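Local coordinates for protein hemoglobin subunit alpha (Isurus oxyrinchus, PDB 3MKB) that probably carries oxygen in the blood of the shortfin mako shark, as the haem-bearing alpha chain of a four-chain haemoglobin, at residues A[30-33]-A[34-38]; A[101-104]-A[105-109]. One frame throughout, in Å; residues are numbered along the deposited sequence.

Contact 1: residues A[30-33]-A[34-38]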
loop_
_atom_site.group_PDB
_atom_site.type_symbol
_atom_site.label_atom_id
_atom_site.label_comp_id
_atom_site.label_asym_id
_atom_site.label_seq_id
_atom_site.Cartn_x
_atom_site.Cartn_y
_atom_site.Cartn_z
ATOM N N ALA A 30 16.744 -11.293 -0.605
ATOM C CA ALA A 30 17.662 -10.538 0.293
ATOM C C ALA A 30 17.315 -9.017 0.298
ATOM O O ALA A 30 17.295 -8.356 1.348
ATOM C CB ALA A 30 19.139 -10.777 -0.094
ATOM N N ARG A 31 17.027 -8.480 -0.883
ATOM C CA ARG A 31 16.449 -7.122 -1.001
ATOM C C ARG A 31 15.162 -6.950 -0.221
ATOM O O ARG A 31 15.082 -6.003 0.549
ATOM C CB ARG A 31 16.262 -6.701 -2.469
ATOM C CG ARG A 31 17.560 -6.697 -3.294
ATOM C CD ARG A 31 17.349 -6.025 -4.706
ATOM N NE ARG A 31 18.608 -6.180 -5.408
ATOM C CZ ARG A 31 19.702 -5.463 -5.175
ATOM N NH1 ARG A 31 19.677 -4.450 -4.338
ATOM N NH2 ARG A 31 20.817 -5.740 -5.827
ATOM N N LEU A 32 14.184 -7.831 -0.385
ATOM C CA LEU A 32 12.975 -7.807 0.420
ATOM C C LEU A 32 13.251 -7.676 1.926
ATOM O O LEU A 32 12.727 -6.818 2.576
ATOM C CB LEU A 32 12.119 -9.035 0.148
ATOM C CG LEU A 32 10.738 -9.112 0.789
ATOM C CD1 LEU A 32 9.838 -7.993 0.416
ATOM C CD2 LEU A 32 10.071 -10.461 0.552
ATOM N N PHE A 33 14.088 -8.559 2.439
ATOM C CA PHE A 33 14.345 -8.662 3.883
ATOM C C PHE A 33 15.073 -7.425 4.396
ATOM O O PHE A 33 14.814 -6.969 5.532
ATOM C CB PHE A 33 15.140 -9.942 4.228
ATOM C CG PHE A 33 14.423 -11.236 3.867
ATOM C CD1 PHE A 33 13.047 -11.370 4.064
ATOM C CD2 PHE A 33 15.142 -12.324 3.355
ATOM C CE1 PHE A 33 12.361 -12.561 3.747
ATOM C CE2 PHE A 33 14.458 -13.522 2.996
ATOM C CZ PHE A 33 13.079 -13.636 3.237
ATOM N N ALA A 34 15.969 -6.893 3.585
ATOM C CA ALA A 34 16.714 -5.670 3.921
ATOM C C ALA A 34 15.811 -4.405 3.891
ATOM O O ALA A 34 15.830 -3.578 4.805
ATOM C CB ALA A 34 17.978 -5.508 2.918
ATOM N N THR A 35 14.992 -4.248 2.824
ATOM C CA THR A 35 14.195 -3.046 2.672
ATOM C C THR A 35 12.818 -3.165 3.346
ATOM O O THR A 35 12.179 -2.154 3.579
ATOM C CB THR A 35 13.919 -2.730 1.175
ATOM O OG1 THR A 35 13.191 -3.846 0.654
ATOM C CG2 THR A 35 15.236 -2.609 0.380
ATOM N N HIS A 36 12.381 -4.393 3.660
ATOM C CA HIS A 36 11.107 -4.641 4.364
ATOM C C HIS A 36 11.279 -5.795 5.347
ATOM O O HIS A 36 10.905 -6.924 5.064
ATOM C CB HIS A 36 10.003 -4.927 3.339
ATOM C CG HIS A 36 9.757 -3.787 2.403
ATOM N ND1 HIS A 36 10.106 -3.830 1.070
ATOM C CD2 HIS A 36 9.207 -2.557 2.612
ATOM C CE1 HIS A 36 9.775 -2.683 0.499
ATOM N NE2 HIS A 36 9.251 -1.889 1.414
ATOM N N PRO A 37 11.912 -5.530 6.493
ATOM C CA PRO A 37 12.260 -6.582 7.451
ATOM C C PRO A 37 11.036 -7.333 8.006
ATOM O O PRO A 37 11.223 -8.409 8.523
ATOM C CB PRO A 37 12.983 -5.813 8.598
ATOM C CG PRO A 37 13.382 -4.533 8.000
ATOM C CD PRO A 37 12.354 -4.208 6.965
ATOM N N GLY A 38 9.831 -6.792 7.793
ATOM C CA GLY A 38 8.579 -7.391 8.301
ATOM C C GLY A 38 8.411 -8.724 7.588
ATOM O O GLY A 38 7.854 -9.659 8.152
#

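Contact 2: residues A[101-104]-A[105-109]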
loop_
_atom_site.group_PDB
_atom_site.type_symbol
_atom_site.label_atom_id
_atom_site.label_comp_id
_atom_site.label_asym_id
_atom_site.label_seq_id
_atom_site.Cartn_x
_atom_site.Cartn_y
_atom_site.Cartn_z
ATOM N N LEU A 101 7.832 -7.875 -3.042
ATOM C CA LEU A 101 8.780 -8.766 -3.655
ATOM C C LEU A 101 8.980 -8.418 -5.138
ATOM O O LEU A 101 10.111 -8.508 -5.646
ATOM C CB LEU A 101 8.389 -10.254 -3.483
ATOM C CG LEU A 101 9.363 -11.326 -4.050
ATOM C CD1 LEU A 101 10.851 -11.105 -3.709
ATOM C CD2 LEU A 101 8.915 -12.758 -3.647
ATOM N N SER A 102 7.877 -8.128 -5.832
ATOM C CA SER A 102 7.954 -7.701 -7.221
ATOM C C SER A 102 8.980 -6.578 -7.469
ATOM O O SER A 102 9.793 -6.626 -8.389
ATOM C CB SER A 102 6.572 -7.259 -7.711
ATOM O OG SER A 102 5.701 -8.371 -7.682
ATOM N N GLU A 103 8.918 -5.538 -6.664
ATOM C CA GLU A 103 9.827 -4.431 -6.839
ATOM C C GLU A 103 11.291 -4.816 -6.577
ATOM O O GLU A 103 12.211 -4.349 -7.269
ATOM C CB GLU A 103 9.391 -3.280 -5.933
ATOM C CG GLU A 103 10.190 -1.967 -6.220
ATOM C CD GLU A 103 9.926 -1.361 -7.621
ATOM O OE1 GLU A 103 10.769 -0.580 -8.109
ATOM O OE2 GLU A 103 8.852 -1.626 -8.197
ATOM N N CYS A 104 11.498 -5.684 -5.593
ATOM C CA CYS A 104 12.800 -6.281 -5.328
ATOM C C CYS A 104 13.301 -7.160 -6.502
ATOM O O CYS A 104 14.461 -7.146 -6.762
ATOM C CB CYS A 104 12.787 -7.118 -4.023
ATOM S SG CYS A 104 12.625 -6.041 -2.632
ATOM N N ILE A 105 12.414 -7.859 -7.214
ATOM C CA ILE A 105 12.842 -8.576 -8.412
ATOM C C ILE A 105 13.249 -7.589 -9.493
ATOM O O ILE A 105 14.266 -7.786 -10.186
ATOM C CB ILE A 105 11.701 -9.533 -8.975
ATOM C CG1 ILE A 105 11.508 -10.740 -8.046
ATOM C CG2 ILE A 105 12.134 -10.097 -10.363
ATOM C CD1 ILE A 105 10.264 -11.599 -8.341
ATOM N N LEU A 106 12.481 -6.511 -9.638
ATOM C CA LEU A 106 12.764 -5.527 -10.692
ATOM C C LEU A 106 14.108 -4.874 -10.398
ATOM O O LEU A 106 14.916 -4.685 -11.302
ATOM C CB LEU A 106 11.690 -4.463 -10.739
ATOM C CG LEU A 106 10.322 -4.988 -11.263
ATOM C CD1 LEU A 106 9.349 -3.841 -11.124
ATOM C CD2 LEU A 106 10.423 -5.469 -12.745
ATOM N N VAL A 107 14.316 -4.459 -9.145
ATOM C CA VAL A 107 15.628 -3.879 -8.787
ATOM C C VAL A 107 16.824 -4.812 -9.031
ATOM O O VAL A 107 17.880 -4.396 -9.498
ATOM C CB VAL A 107 15.616 -3.331 -7.358
ATOM C CG1 VAL A 107 17.109 -3.046 -6.864
ATOM C CG2 VAL A 107 14.653 -2.149 -7.298
ATOM N N THR A 108 16.677 -6.084 -8.703
ATOM C CA THR A 108 17.672 -7.101 -9.038
ATOM C C THR A 108 17.956 -7.105 -10.531
ATOM O O THR A 108 19.123 -7.225 -10.947
ATOM C CB THR A 108 17.210 -8.529 -8.580
ATOM O OG1 THR A 108 17.013 -8.538 -7.167
ATOM C CG2 THR A 108 18.160 -9.663 -9.025
ATOM N N LEU A 109 16.923 -7.025 -11.387
ATOM C CA LEU A 109 17.222 -7.108 -12.845
ATOM C C LEU A 109 17.992 -5.868 -13.277
ATOM O O LEU A 109 18.919 -5.942 -14.113
ATOM C CB LEU A 109 15.924 -7.234 -13.662
ATOM C CG LEU A 109 15.120 -8.520 -13.327
ATOM C CD1 LEU A 109 13.618 -8.405 -13.878
ATOM C CD2 LEU A 109 15.833 -9.734 -13.926
#

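Contact 1: residues A[30-33]-A[34-38]
The C-terminal turn of helix 21-35, the B helix of the globin fold, runs out here into the bend that leads on past Pro-37, and Thr-35 meets the carbonyl of Arg-31 twice. Its backbone N donates to Arg-31 O at 2.9 Å. Its hydroxyl OG1 donates to the same Arg-31 O at 2.9 Å, but from above the carbonyl plane, 40° out of it. With chi1 at 61°, OG1 sits between the backbone N and the carbonyl carbon and is turned back over the preceding turn, while CG2 packs against the same oxygen. A threonine is tolerated on a helix because its hydroxyl can fold back to a carbonyl one turn earlier.

At His-36 the backbone departs from the helical path, yet its N still reaches Leu-32 O at 2.7 Å with a bent angle of 138°. Pro-37 has no N-H to offer Phe-33 O, so the helical bonding cannot go on from that carbonyl; a CA-H...O contact, Pro-37 CA to Phe-33 O at 3.2 Å, stands there. In the globin fold this corner stands beside the haem, and the side chain of Leu-32 comes within about 4 Å of the porphyrin. Phe-33 turns its ring into the aromatic company of Phe-43 and Tyr-48. The small methyl of Ala-34 lies 3.3 Å from Ala-30 O, and both alanines pack on Pro-114 of a neighbouring beta subunit, while the guanidinium of Arg-31 forms a salt bridge with Glu-27.

Contact 2: residues A[101-104]-A[105-109]
Glu-103 lays its carboxylate over the end of Leu-106, with OE2 3.7 Å from Leu-106 CD1 and the two side chains crossing at about a right angle. Both stand on helix 97-112, the G helix of the globin fold, where residues three and four apart share a side. The glutamate bends at chi2 (66°), which swings its acid group forward along the helix, toward the leucine; its position is only partly exposed, and it also packs on Val-102 of a neighbouring beta subunit. Leu-106 brings its CG to 3.4 Å from Ser-102 O; it also packs on Phe-116 and against His-121 and Asp-125 of helix 118-135, and the apolar chain suits a buried seam between helices.

On the haem side, Leu-101 belongs to the porphyrin pocket and meets Ile-105 one turn later, CG to CD1 at 4.4 Å, a loose apolar contact. The isoleucine's long branch runs past the backbone as well, its CG1 3.6 Å from Leu-101 O. Val-107, beta-branched and compact, sets CG2 3.3 Å from Glu-103 O, and its amide N donates to that same oxygen at 2.8 Å; outward it packs on Phe-117 of the beta subunit.

Thr-108 is a polar residue in a buried place, and the helix itself supplies an acceptor for its hydroxyl. Chi1 of -60° places OG1 anti to its own carbonyl carbon and aims it back up the helix. Cys-104 O therefore receives two bonds from one residue, Thr-108 N at 3.1 Å and Thr-108 OG1 at 2.9 Å, arriving from opposite faces of the carbonyl plane.

Reading from the N terminus, contact 1 comes first, on the last turn of helix 21-35 and the bend after it, and contact 2 follows on helix 97-112. Each spans one continuous stretch and closes no long loop; they lie in series, neither nesting nor crossing. In space, however, the two helices pack together, with the contact centres about 12 Å apart. Cys-104 SG lies 3.3 Å from Leu-32 N, and Arg-31 CD rests 3.7 Å from Val-107 CG1. A weak hydrogen bond joins Arg-31 NE to Thr-108 OG1. Leu-32 and Leu-101 approach the haem, while Arg-31 and Val-107 both pack on Phe-117 of a beta subunit; the helix pair thus spans from porphyrin to interface.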